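Local coordinates for protein dTDP-glucose 4,6-dehydratase (Klebsiella pneumoniae, PDB 5U4Q) that probably acts on nucleotide-sugar substrates as an NAD-dependent epimerase or dehydratase of the extended short-chain type, and binds NAD in a Rossmann-fold domain, at residues L124-S129 and Y258-I263; L179-V184 and D224-A229; V231-V236 and Q306-L311. All coordinates share one frame; numbering follows the deposited sequence.

Contact 1. Residues L124-S129 and Y258-I263; sequences LVYASS and YRVYNI. With NAD (nicotinamide-adenine-dinucleotide), chain C.
The phenol oxygen of Tyr126 reaches across to strand 258-263, where Tyr126 OH lies 3.9 Å from Val260 CG2 and, less closely, 4.2 Å from Tyr258 CE1. Tyr126 has its CG between the backbone N and the carbonyl carbon (chi1 63°), a rotation that lays the ring out over the intervening strand 176-185. Val260 meets it at about a right angle, offering the methyl that stands beside its own backbone N. This van der Waals touch of a hydroxyl oxygen on a methyl is the close part of the contact, and it is small: only 96 Å² is buried between the two strands.

Both strands belong to the parallel sheet of the NAD-binding Rossmann domain. Each pairs with strand 176-185 and not with the other, which leaves the long tyrosine side chain to bridge the gap. Helix 153-172 packs on the same face, its Glu162 against both Tyr126 and Val260. Strand 123-129 also lines the cofactor pocket, with Ala127 CB 3.4 Å from NAD O3D on the ribose of the nicotinamide half.

The looser side is bridged by a single ordered water. It lies at the edge of the Tyr126 ring, in its plane, 2.7 Å from Tyr126 OH, and donates a hydrogen bond to Arg259 O at 3.0 Å, giving the buried hydroxyl a polar partner where no direct bond joins the strands. Beyond it, Arg259 is partly exposed.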
loop_
_atom_site.group_PDB
_atom_site.type_symbol
_atom_site.label_atom_id
_atom_site.label_comp_id
_atom_site.label_asym_id
_atom_site.label_seq_id
_atom_site.Cartn_x
_atom_site.Cartn_y
_atom_site.Cartn_z
ATOM N N LEU A 124 6.568 17.287 -3.730
ATOM C CA LEU A 124 7.099 15.924 -3.813
ATOM C C LEU A 124 6.516 15.279 -5.047
ATOM O O LEU A 124 5.299 15.123 -5.166
ATOM C CB LEU A 124 6.658 15.079 -2.633
ATOM C CG LEU A 124 6.950 13.569 -2.729
ATOM C CD1 LEU A 124 8.440 13.279 -2.794
ATOM C CD2 LEU A 124 6.281 12.867 -1.564
ATOM N N VAL A 125 7.406 14.903 -5.968
ATOM C CA VAL A 125 7.055 14.150 -7.157
ATOM C C VAL A 125 7.601 12.757 -6.925
ATOM O O VAL A 125 8.725 12.612 -6.459
ATOM C CB VAL A 125 7.638 14.766 -8.436
ATOM C CG1 VAL A 125 7.297 13.920 -9.668
ATOM C CG2 VAL A 125 7.106 16.172 -8.634
ATOM N N TYR A 126 6.809 11.719 -7.245
ATOM C CA TYR A 126 7.257 10.362 -6.912
ATOM C C TYR A 126 6.816 9.396 -7.977
ATOM O O TYR A 126 5.813 9.618 -8.658
ATOM C CB TYR A 126 6.770 9.924 -5.498
ATOM C CG TYR A 126 5.270 9.851 -5.394
ATOM C CD1 TYR A 126 4.521 11.002 -5.171
ATOM C CD2 TYR A 126 4.577 8.645 -5.579
ATOM C CE1 TYR A 126 3.133 10.967 -5.132
ATOM C CE2 TYR A 126 3.190 8.600 -5.518
ATOM C CZ TYR A 126 2.467 9.762 -5.328
ATOM O OH TYR A 126 1.091 9.724 -5.321
ATOM N N ALA A 127 7.592 8.326 -8.105
ATOM C CA ALA A 127 7.315 7.303 -9.100
ATOM C C ALA A 127 6.254 6.320 -8.625
ATOM O O ALA A 127 6.392 5.681 -7.583
ATOM C CB ALA A 127 8.597 6.542 -9.417
ATOM N N SER A 128 5.196 6.207 -9.402
ATOM C CA SER A 128 4.228 5.130 -9.285
ATOM C C SER A 128 4.469 4.206 -10.487
ATOM O O SER A 128 5.580 4.171 -11.045
ATOM C CB SER A 128 2.804 5.650 -9.197
ATOM O OG SER A 128 1.880 4.594 -8.956
ATOM N N SER A 129 3.453 3.432 -10.878
ATOM C CA SER A 129 3.646 2.466 -11.945
ATOM C C SER A 129 2.341 2.090 -12.612
ATOM O O SER A 129 1.315 2.006 -11.947
ATOM C CB SER A 129 4.250 1.197 -11.340
ATOM O OG SER A 129 4.172 0.085 -12.242
ATOM N N TYR A 258 -3.063 17.002 -4.207
ATOM C CA TYR A 258 -2.661 15.644 -4.563
ATOM C C TYR A 258 -3.071 15.353 -5.987
ATOM O O TYR A 258 -4.230 15.568 -6.371
ATOM C CB TYR A 258 -3.378 14.664 -3.641
ATOM C CG TYR A 258 -3.550 13.219 -4.124
ATOM C CD1 TYR A 258 -2.610 12.231 -3.781
ATOM C CD2 TYR A 258 -4.672 12.815 -4.845
ATOM C CE1 TYR A 258 -2.773 10.919 -4.197
ATOM C CE2 TYR A 258 -4.850 11.494 -5.258
ATOM C CZ TYR A 258 -3.901 10.540 -4.905
ATOM O OH TYR A 258 -4.084 9.231 -5.318
ATOM N N ARG A 259 -2.132 14.850 -6.783
ATOM C CA ARG A 259 -2.425 14.473 -8.168
ATOM C C ARG A 259 -1.621 13.261 -8.582
ATOM O O ARG A 259 -0.488 13.082 -8.124
ATOM C CB ARG A 259 -2.060 15.589 -9.151
ATOM C CG ARG A 259 -2.971 16.798 -9.160
ATOM C CD ARG A 259 -4.352 16.465 -9.687
ATOM N NE ARG A 259 -5.124 17.693 -9.857
ATOM C CZ ARG A 259 -5.669 18.377 -8.857
ATOM N NH1 ARG A 259 -6.338 19.494 -9.117
ATOM N NH2 ARG A 259 -5.544 17.956 -7.608
ATOM N N VAL A 260 -2.207 12.455 -9.473
ATOM C CA VAL A 260 -1.542 11.287 -10.062
ATOM C C VAL A 260 -1.778 11.403 -11.577
ATOM O O VAL A 260 -2.888 11.716 -12.014
ATOM C CB VAL A 260 -2.008 9.920 -9.520
ATOM C CG1 VAL A 260 -1.263 8.807 -10.241
ATOM C CG2 VAL A 260 -1.797 9.832 -8.010
ATOM N N TYR A 261 -0.720 11.201 -12.364
ATOM C CA TYR A 261 -0.790 11.215 -13.813
ATOM C C TYR A 261 -0.136 9.986 -14.435
ATOM O O TYR A 261 0.889 9.495 -13.945
ATOM C CB TYR A 261 -0.039 12.421 -14.394
ATOM C CG TYR A 261 -0.611 13.750 -13.966
ATOM C CD1 TYR A 261 -1.782 14.262 -14.551
ATOM C CD2 TYR A 261 0.010 14.505 -12.980
ATOM C CE1 TYR A 261 -2.310 15.467 -14.125
ATOM C CE2 TYR A 261 -0.519 15.709 -12.544
ATOM C CZ TYR A 261 -1.681 16.183 -13.119
ATOM O OH TYR A 261 -2.176 17.389 -12.681
ATOM N N ASN A 262 -0.720 9.500 -15.528
ATOM C CA ASN A 262 0.003 8.556 -16.386
ATOM C C ASN A 262 1.089 9.317 -17.142
ATOM O O ASN A 262 0.895 10.459 -17.550
ATOM C CB ASN A 262 -0.888 7.943 -17.457
ATOM C CG ASN A 262 -1.863 6.921 -16.928
ATOM O OD1 ASN A 262 -1.624 6.244 -15.933
ATOM N ND2 ASN A 262 -2.947 6.745 -17.665
ATOM N N ILE A 263 2.229 8.678 -17.322
ATOM C CA ILE A 263 3.308 9.255 -18.138
ATOM C C ILE A 263 3.773 8.157 -19.105
ATOM O O ILE A 263 4.158 7.081 -18.683
ATOM C CB ILE A 263 4.423 9.831 -17.261
ATOM C CG1 ILE A 263 5.483 10.520 -18.125
ATOM C CG2 ILE A 263 5.055 8.773 -16.363
ATOM C CD1 ILE A 263 6.526 11.239 -17.309
HETATM P PA NAD C . 16.812 1.656 -11.300
HETATM O O1A NAD C . 17.787 1.873 -12.392
HETATM O O2A NAD C . 16.777 0.345 -10.542
HETATM O O5B NAD C . 16.972 2.885 -10.262
HETATM C C5B NAD C . 16.474 2.887 -8.930
HETATM C C4B NAD C . 17.631 3.202 -7.997
HETATM O O4B NAD C . 17.066 3.126 -6.675
HETATM C C3B NAD C . 18.775 2.200 -8.081
HETATM O O3B NAD C . 20.032 2.767 -8.480
HETATM C C2B NAD C . 18.798 1.596 -6.676
HETATM O O2B NAD C . 20.129 1.318 -6.199
HETATM C C1B NAD C . 18.044 2.604 -5.811
HETATM N N9A NAD C . 17.409 2.004 -4.626
HETATM C C8A NAD C . 16.604 0.917 -4.594
HETATM N N7A NAD C . 16.236 0.648 -3.340
HETATM C C5A NAD C . 16.792 1.582 -2.552
HETATM C C6A NAD C . 16.827 1.840 -1.098
HETATM N N6A NAD C . 16.171 1.080 -0.232
HETATM N N1A NAD C . 17.542 2.894 -0.701
HETATM C C2A NAD C . 18.229 3.685 -1.538
HETATM N N3A NAD C . 18.266 3.493 -2.873
HETATM C C4A NAD C . 17.564 2.455 -3.401
HETATM O O3 NAD C . 15.295 1.833 -11.818
HETATM P PN NAD C . 14.636 3.042 -12.652
HETATM O O1N NAD C . 15.521 4.214 -12.763
HETATM O O2N NAD C . 14.023 2.354 -13.870
HETATM O O5D NAD C . 13.423 3.365 -11.669
HETATM C C5D NAD C . 13.151 4.635 -11.084
HETATM C C4D NAD C . 11.727 4.569 -10.556
HETATM O O4D NAD C . 10.799 4.539 -11.664
HETATM C C3D NAD C . 11.348 3.384 -9.675
HETATM O O3D NAD C . 10.509 3.871 -8.625
HETATM C C2D NAD C . 10.520 2.488 -10.564
HETATM O O2D NAD C . 9.533 1.719 -9.846
HETATM C C1D NAD C . 9.864 3.478 -11.506
HETATM N N1N NAD C . 9.565 2.891 -12.827
HETATM C C2N NAD C . 10.497 2.745 -13.797
HETATM C C3N NAD C . 10.176 2.184 -15.045
HETATM C C7N NAD C . 11.175 1.985 -16.192
HETATM O O7N NAD C . 10.761 1.638 -17.308
HETATM N N7N NAD C . 12.503 2.126 -16.043
HETATM C C4N NAD C . 8.889 1.745 -15.262
HETATM C C5N NAD C . 7.945 1.888 -14.254
HETATM C C6N NAD C . 8.301 2.443 -13.030
HETATM O O HOH W 1 0.218 12.267 -5.344
#

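Contact 2. Residues L179-V184 and D224-A229; sequences LRFFTV and DDIVEA. With NAD (nicotinamide-adenine-dinucleotide), chain C.
Ile226 has its CG1 beside the backbone N (chi1 -68°) and its CG2 anti to that N, and this rotation spreads the two branches toward different partners on strand 176-185. The CG2 methyl goes to Phe181, touching the ring at its edge, near the ring plane, with Ile226 CG2 3.7 Å from Phe181 CE1. The CG1 methylene goes to Val184, where Ile226 CG1 sits 3.8 Å from Val184 CG1 and equally far from Val184 CG2. Val184 itself, with CG1 anti to its backbone N (chi1 -177°), straddles that methylene with both methyls. All three side chains are buried, and each pair crosses at a slant.

The arrangement is a helix laid on the parallel sheet of a Rossmann domain: helix 223-234 covers the C-terminal part of strand 176-185, and Ile263 of the neighbouring strand 258-263 also packs on Phe181 and Ile226. At this end of the sheet the dinucleotide lies across the strands. Phe181 and Val184 both touch it, and Ile226 stands in the second shell behind them. The backbone amide of Val184 donates to the carboxamide oxygen of NAD, with Val184 N 2.8 Å from NAD O7N and an N-H...O angle of 156°, which would help to fix the rotation of the carboxamide. Phe181 CB rests over one face of the nicotinamide ring, 3.3 Å from NAD C5N. The carbonyl of Phe182 approaches the reactive carbon from outside the ring, roughly level with it and not over the face that Phe181 covers; Phe182 O lies 3.0 Å from NAD C4N, an approach that would probably be favoured by the positive charge of an oxidised nicotinamide.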
loop_
_atom_site.group_PDB
_atom_site.type_symbol
_atom_site.label_atom_id
_atom_site.label_comp_id
_atom_site.label_asym_id
_atom_site.label_seq_id
_atom_site.Cartn_x
_atom_site.Cartn_y
_atom_site.Cartn_z
ATOM N N LEU A 179 3.555 9.763 -10.542
ATOM C CA LEU A 179 3.667 9.517 -11.989
ATOM C C LEU A 179 3.667 8.023 -12.261
ATOM O O LEU A 179 4.568 7.313 -11.817
ATOM C CB LEU A 179 4.946 10.138 -12.517
ATOM C CG LEU A 179 5.060 11.647 -12.387
ATOM C CD1 LEU A 179 6.439 12.117 -12.814
ATOM C CD2 LEU A 179 3.991 12.369 -13.184
ATOM N N ARG A 180 2.633 7.528 -12.936
ATOM C CA ARG A 180 2.489 6.130 -13.286
ATOM C C ARG A 180 3.268 5.865 -14.557
ATOM O O ARG A 180 2.795 6.133 -15.664
ATOM C CB ARG A 180 1.013 5.714 -13.445
ATOM C CG ARG A 180 0.256 5.725 -12.136
ATOM C CD ARG A 180 -1.230 5.444 -12.333
ATOM N NE ARG A 180 -1.945 5.539 -11.058
ATOM C CZ ARG A 180 -3.271 5.499 -10.951
ATOM N NH1 ARG A 180 -4.012 5.382 -12.033
ATOM N NH2 ARG A 180 -3.851 5.598 -9.769
ATOM N N PHE A 181 4.496 5.375 -14.367
ATOM C CA PHE A 181 5.395 5.047 -15.467
ATOM C C PHE A 181 4.997 3.716 -16.111
ATOM O O PHE A 181 4.498 2.804 -15.457
ATOM C CB PHE A 181 6.824 4.917 -14.952
ATOM C CG PHE A 181 7.478 6.234 -14.581
ATOM C CD1 PHE A 181 8.043 7.055 -15.550
ATOM C CD2 PHE A 181 7.535 6.651 -13.266
ATOM C CE1 PHE A 181 8.652 8.257 -15.202
ATOM C CE2 PHE A 181 8.152 7.835 -12.912
ATOM C CZ PHE A 181 8.703 8.657 -13.878
ATOM N N PHE A 182 5.231 3.626 -17.416
ATOM C CA PHE A 182 5.000 2.415 -18.196
ATOM C C PHE A 182 6.389 1.780 -18.432
ATOM O O PHE A 182 6.935 1.192 -17.502
ATOM C CB PHE A 182 4.163 2.781 -19.437
ATOM C CG PHE A 182 2.711 3.004 -19.093
ATOM C CD1 PHE A 182 2.314 4.107 -18.346
ATOM C CD2 PHE A 182 1.752 2.047 -19.448
ATOM C CE1 PHE A 182 0.989 4.273 -17.983
ATOM C CE2 PHE A 182 0.426 2.203 -19.099
ATOM C CZ PHE A 182 0.042 3.312 -18.349
ATOM N N THR A 183 6.961 1.885 -19.619
ATOM C CA THR A 183 8.339 1.441 -19.829
ATOM C C THR A 183 9.152 2.605 -20.402
ATOM O O THR A 183 8.721 3.296 -21.319
ATOM C CB THR A 183 8.354 0.242 -20.771
ATOM O OG1 THR A 183 7.617 -0.824 -20.150
ATOM C CG2 THR A 183 9.779 -0.228 -21.068
ATOM N N VAL A 184 10.338 2.801 -19.838
ATOM C CA VAL A 184 11.256 3.854 -20.260
ATOM C C VAL A 184 12.496 3.175 -20.851
ATOM O O VAL A 184 12.880 2.116 -20.409
ATOM C CB VAL A 184 11.621 4.769 -19.078
ATOM C CG1 VAL A 184 12.515 5.913 -19.543
ATOM C CG2 VAL A 184 10.358 5.285 -18.405
ATOM N N ASP A 224 14.812 10.887 -22.762
ATOM C CA ASP A 224 14.807 12.358 -22.801
ATOM C C ASP A 224 13.402 12.948 -22.735
ATOM O O ASP A 224 13.210 14.035 -22.166
ATOM C CB ASP A 224 15.529 12.907 -24.025
ATOM C CG ASP A 224 17.038 12.714 -23.989
ATOM O OD1 ASP A 224 17.588 12.135 -23.045
ATOM O OD2 ASP A 224 17.681 13.151 -24.972
ATOM N N ASP A 225 12.425 12.253 -23.326
ATOM C CA ASP A 225 11.033 12.695 -23.287
ATOM C C ASP A 225 10.493 12.589 -21.859
ATOM O O ASP A 225 9.783 13.483 -21.405
ATOM C CB ASP A 225 10.203 11.899 -24.293
ATOM C CG ASP A 225 10.567 12.211 -25.710
ATOM O OD1 ASP A 225 10.826 13.401 -26.004
ATOM O OD2 ASP A 225 10.481 11.295 -26.541
ATOM N N ILE A 226 10.828 11.510 -21.149
ATOM C CA ILE A 226 10.449 11.381 -19.738
ATOM C C ILE A 226 11.066 12.525 -18.919
ATOM O O ILE A 226 10.385 13.157 -18.103
ATOM C CB ILE A 226 10.920 10.026 -19.151
ATOM C CG1 ILE A 226 10.138 8.849 -19.795
ATOM C CG2 ILE A 226 10.823 9.995 -17.621
ATOM C CD1 ILE A 226 8.638 8.823 -19.527
ATOM N N VAL A 227 12.333 12.794 -19.138
ATOM C CA VAL A 227 13.034 13.840 -18.382
ATOM C C VAL A 227 12.367 15.198 -18.582
ATOM O O VAL A 227 12.127 15.919 -17.611
ATOM C CB VAL A 227 14.511 13.916 -18.785
ATOM C CG1 VAL A 227 15.177 15.183 -18.240
ATOM C CG2 VAL A 227 15.257 12.679 -18.333
ATOM N N GLU A 228 12.044 15.541 -19.819
ATOM C CA GLU A 228 11.407 16.830 -20.091
ATOM C C GLU A 228 10.089 16.934 -19.325
ATOM O O GLU A 228 9.823 17.968 -18.702
ATOM C CB GLU A 228 11.182 17.005 -21.600
ATOM C CG GLU A 228 10.604 18.355 -21.985
ATOM C CD GLU A 228 11.499 19.520 -21.617
ATOM O OE1 GLU A 228 12.733 19.367 -21.634
ATOM O OE2 GLU A 228 10.954 20.617 -21.340
ATOM N N ALA A 229 9.285 15.872 -19.359
ATOM C CA ALA A 229 7.991 15.887 -18.656
ATOM C C ALA A 229 8.147 16.016 -17.146
ATOM O O ALA A 229 7.439 16.792 -16.482
ATOM C CB ALA A 229 7.224 14.631 -18.968
HETATM P PA NAD C . 16.812 1.656 -11.300
HETATM O O1A NAD C . 17.787 1.873 -12.392
HETATM O O2A NAD C . 16.777 0.345 -10.542
HETATM O O5B NAD C . 16.972 2.885 -10.262
HETATM C C5B NAD C . 16.474 2.887 -8.930
HETATM C C4B NAD C . 17.631 3.202 -7.997
HETATM O O4B NAD C . 17.066 3.126 -6.675
HETATM C C3B NAD C . 18.775 2.200 -8.081
HETATM O O3B NAD C . 20.032 2.767 -8.480
HETATM C C2B NAD C . 18.798 1.596 -6.676
HETATM O O2B NAD C . 20.129 1.318 -6.199
HETATM C C1B NAD C . 18.044 2.604 -5.811
HETATM N N9A NAD C . 17.409 2.004 -4.626
HETATM C C8A NAD C . 16.604 0.917 -4.594
HETATM N N7A NAD C . 16.236 0.648 -3.340
HETATM C C5A NAD C . 16.792 1.582 -2.552
HETATM C C6A NAD C . 16.827 1.840 -1.098
HETATM N N6A NAD C . 16.171 1.080 -0.232
HETATM N N1A NAD C . 17.542 2.894 -0.701
HETATM C C2A NAD C . 18.229 3.685 -1.538
HETATM N N3A NAD C . 18.266 3.493 -2.873
HETATM C C4A NAD C . 17.564 2.455 -3.401
HETATM O O3 NAD C . 15.295 1.833 -11.818
HETATM P PN NAD C . 14.636 3.042 -12.652
HETATM O O1N NAD C . 15.521 4.214 -12.763
HETATM O O2N NAD C . 14.023 2.354 -13.870
HETATM O O5D NAD C . 13.423 3.365 -11.669
HETATM C C5D NAD C . 13.151 4.635 -11.084
HETATM C C4D NAD C . 11.727 4.569 -10.556
HETATM O O4D NAD C . 10.799 4.539 -11.664
HETATM C C3D NAD C . 11.348 3.384 -9.675
HETATM O O3D NAD C . 10.509 3.871 -8.625
HETATM C C2D NAD C . 10.520 2.488 -10.564
HETATM O O2D NAD C . 9.533 1.719 -9.846
HETATM C C1D NAD C . 9.864 3.478 -11.506
HETATM N N1N NAD C . 9.565 2.891 -12.827
HETATM C C2N NAD C . 10.497 2.745 -13.797
HETATM C C3N NAD C . 10.176 2.184 -15.045
HETATM C C7N NAD C . 11.175 1.985 -16.192
HETATM O O7N NAD C . 10.761 1.638 -17.308
HETATM N N7N NAD C . 12.503 2.126 -16.043
HETATM C C4N NAD C . 8.889 1.745 -15.262
HETATM C C5N NAD C . 7.945 1.888 -14.254
HETATM C C6N NAD C . 8.301 2.443 -13.030
#

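Contact 3. Residues V231-V236 and Q306-L311; sequences VRVLDV and QPLYDL
Helix 223-234, one of the helices flanking the Rossmann sheet, meets the short helix 306-312 from the later part of the chain in an apolar contact of two residue pairs. The inner pair is Val233 with Leu308, both buried, and it is tight: Val233 CG2 and Leu308 CD1 are 3.5 Å apart, nearer than carbon atoms usually pack. The two side chains come together at about a right angle. Leu308 swings its CG anti to the backbone N (chi1 -163°), which carries CD1 to the valine methyl beside the backbone N of Val233.

One helical turn further on lies the outer pair, where the chain has already left helix 223-234. Val236 and Leu311 run past each other in opposite directions, both partly exposed. A single methyl of the valine does the touching here, with Val236 CG1 3.9 Å from Leu311 CD1 and 4.1 Å from both Leu311 CG and Leu311 CD2, so that it sits against the branched end of the leucine. Val236 is set in place by its own backbone, Val236 N donating to Val233 O at 2.9 Å in the turn that ends the helix. Tyr261 of strand 258-263 packs on both leucines.

No hydrogen bond or salt bridge joins the two segments through their 161 Å² of buried surface. The association accordingly rests on dispersion and on the exclusion of water, with its close fit at Val233 and Leu308 and a more open edge at Val236 and Leu311.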
loop_
_atom_site.group_PDB
_atom_site.type_symbol
_atom_site.label_atom_id
_atom_site.label_comp_id
_atom_site.label_asym_id
_atom_site.label_seq_id
_atom_site.Cartn_x
_atom_site.Cartn_y
_atom_site.Cartn_z
ATOM N N VAL A 231 10.683 17.192 -15.393
ATOM C CA VAL A 231 11.225 18.479 -14.957
ATOM C C VAL A 231 10.126 19.562 -15.047
ATOM O O VAL A 231 10.040 20.425 -14.148
ATOM C CB VAL A 231 12.556 18.817 -15.668
ATOM C CG1 VAL A 231 12.999 20.235 -15.339
ATOM C CG2 VAL A 231 13.630 17.804 -15.265
ATOM N N ARG A 232 9.254 19.494 -16.055
ATOM C CA ARG A 232 8.091 20.429 -16.150
ATOM C C ARG A 232 7.110 20.183 -14.978
ATOM O O ARG A 232 6.651 21.140 -14.348
ATOM C CB ARG A 232 7.349 20.323 -17.480
ATOM C CG ARG A 232 8.169 20.809 -18.660
ATOM C CD ARG A 232 7.406 20.802 -19.950
ATOM N NE ARG A 232 8.293 21.203 -21.056
ATOM C CZ ARG A 232 7.904 21.857 -22.146
ATOM N NH1 ARG A 232 6.639 22.239 -22.312
ATOM N NH2 ARG A 232 8.807 22.159 -23.079
ATOM N N VAL A 233 6.815 18.919 -14.684
ATOM C CA VAL A 233 5.896 18.588 -13.594
ATOM C C VAL A 233 6.400 19.079 -12.248
ATOM O O VAL A 233 5.597 19.521 -11.423
ATOM C CB VAL A 233 5.598 17.071 -13.513
ATOM C CG1 VAL A 233 4.901 16.680 -12.202
ATOM C CG2 VAL A 233 4.758 16.647 -14.695
ATOM N N LEU A 234 7.707 18.990 -12.012
ATOM C CA LEU A 234 8.294 19.433 -10.746
ATOM C C LEU A 234 7.927 20.896 -10.472
ATOM O O LEU A 234 7.795 21.278 -9.295
ATOM C CB LEU A 234 9.835 19.219 -10.731
ATOM C CG LEU A 234 10.320 17.834 -10.245
ATOM C CD1 LEU A 234 11.723 17.505 -10.749
ATOM C CD2 LEU A 234 10.285 17.749 -8.720
ATOM N N ASP A 235 7.730 21.685 -11.534
ATOM C CA ASP A 235 7.391 23.119 -11.413
ATOM C C ASP A 235 5.898 23.410 -11.342
ATOM O O ASP A 235 5.527 24.576 -11.164
ATOM C CB ASP A 235 7.954 23.939 -12.596
ATOM C CG ASP A 235 9.436 24.140 -12.555
ATOM O OD1 ASP A 235 10.089 23.942 -11.512
ATOM O OD2 ASP A 235 9.951 24.563 -13.622
ATOM N N VAL A 236 5.041 22.395 -11.475
ATOM C CA VAL A 236 3.604 22.601 -11.404
ATOM C C VAL A 236 3.170 22.048 -10.059
ATOM O O VAL A 236 3.085 20.838 -9.879
ATOM C CB VAL A 236 2.843 21.931 -12.565
ATOM C CG1 VAL A 236 1.349 22.152 -12.403
ATOM C CG2 VAL A 236 3.309 22.483 -13.914
ATOM N N GLN A 306 -3.741 12.291 -21.782
ATOM C CA GLN A 306 -4.307 13.646 -21.977
ATOM C C GLN A 306 -4.115 14.580 -20.764
ATOM O O GLN A 306 -3.852 15.782 -20.939
ATOM C CB GLN A 306 -5.809 13.574 -22.389
ATOM C CG GLN A 306 -6.666 14.842 -22.202
ATOM C CD GLN A 306 -7.297 14.995 -20.805
ATOM O OE1 GLN A 306 -7.928 14.078 -20.287
ATOM N NE2 GLN A 306 -7.177 16.183 -20.225
ATOM N N PRO A 307 -4.267 14.050 -19.532
ATOM C CA PRO A 307 -4.121 14.986 -18.448
ATOM C C PRO A 307 -2.709 15.606 -18.397
ATOM O O PRO A 307 -2.595 16.819 -18.139
ATOM C CB PRO A 307 -4.479 14.151 -17.218
ATOM C CG PRO A 307 -5.451 13.148 -17.732
ATOM C CD PRO A 307 -4.945 12.808 -19.104
ATOM N N LEU A 308 -1.658 14.826 -18.671
ATOM C CA LEU A 308 -0.295 15.390 -18.591
ATOM C C LEU A 308 -0.041 16.326 -19.783
ATOM O O LEU A 308 0.681 17.328 -19.646
ATOM C CB LEU A 308 0.770 14.299 -18.430
ATOM C CG LEU A 308 2.171 14.706 -17.936
ATOM C CD1 LEU A 308 2.108 15.435 -16.603
ATOM C CD2 LEU A 308 3.070 13.489 -17.804
ATOM N N TYR A 309 -0.680 16.041 -20.927
ATOM C CA TYR A 309 -0.610 16.951 -22.085
ATOM C C TYR A 309 -1.277 18.276 -21.770
ATOM O O TYR A 309 -0.731 19.320 -22.076
ATOM C CB TYR A 309 -1.250 16.344 -23.362
ATOM C CG TYR A 309 -1.264 17.327 -24.525
ATOM C CD1 TYR A 309 -0.122 17.552 -25.282
ATOM C CD2 TYR A 309 -2.408 18.070 -24.834
ATOM C CE1 TYR A 309 -0.118 18.475 -26.322
ATOM C CE2 TYR A 309 -2.403 19.002 -25.877
ATOM C CZ TYR A 309 -1.254 19.189 -26.618
ATOM O OH TYR A 309 -1.220 20.103 -27.650
ATOM N N ASP A 310 -2.465 18.257 -21.184
ATOM C CA ASP A 310 -3.115 19.507 -20.820
ATOM C C ASP A 310 -2.313 20.238 -19.730
ATOM O O ASP A 310 -2.322 21.464 -19.679
ATOM C CB ASP A 310 -4.564 19.274 -20.363
ATOM C CG ASP A 310 -5.444 18.688 -21.474
ATOM O OD1 ASP A 310 -5.046 18.730 -22.660
ATOM O OD2 ASP A 310 -6.540 18.180 -21.159
ATOM N N LEU A 311 -1.555 19.498 -18.915
ATOM C CA LEU A 311 -0.839 20.138 -17.813
ATOM C C LEU A 311 0.477 20.828 -18.188
ATOM O O LEU A 311 0.662 22.008 -17.842
ATOM C CB LEU A 311 -0.545 19.139 -16.688
ATOM C CG LEU A 311 -0.124 19.747 -15.342
ATOM C CD1 LEU A 311 -1.317 20.359 -14.611
ATOM C CD2 LEU A 311 0.524 18.687 -14.474
#

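From the N terminus, segment 124-129, on strand 123-129, comes first, and contact 1 closes the widest loop when the chain returns as strand 258-263. Contact 2 is nested inside that loop, joining 179-184 to the start of helix 223-234. The end of that helix and the turn after it supply 231-236, which opens contact 3. Because contact 3 closes only at 306-311, its loop crosses that of contact 1. Strand 176-185 lies between the two strands of contact 1 and pairs with both, probably through Ser128 N to Leu179 O and Arg180 N to Tyr261 O. Tyr261 touches Leu311, and Val125 touches Leu234, tying sheet, helix 223-234 and helix 306-312 together; contacts 1 and 2 also reach NAD.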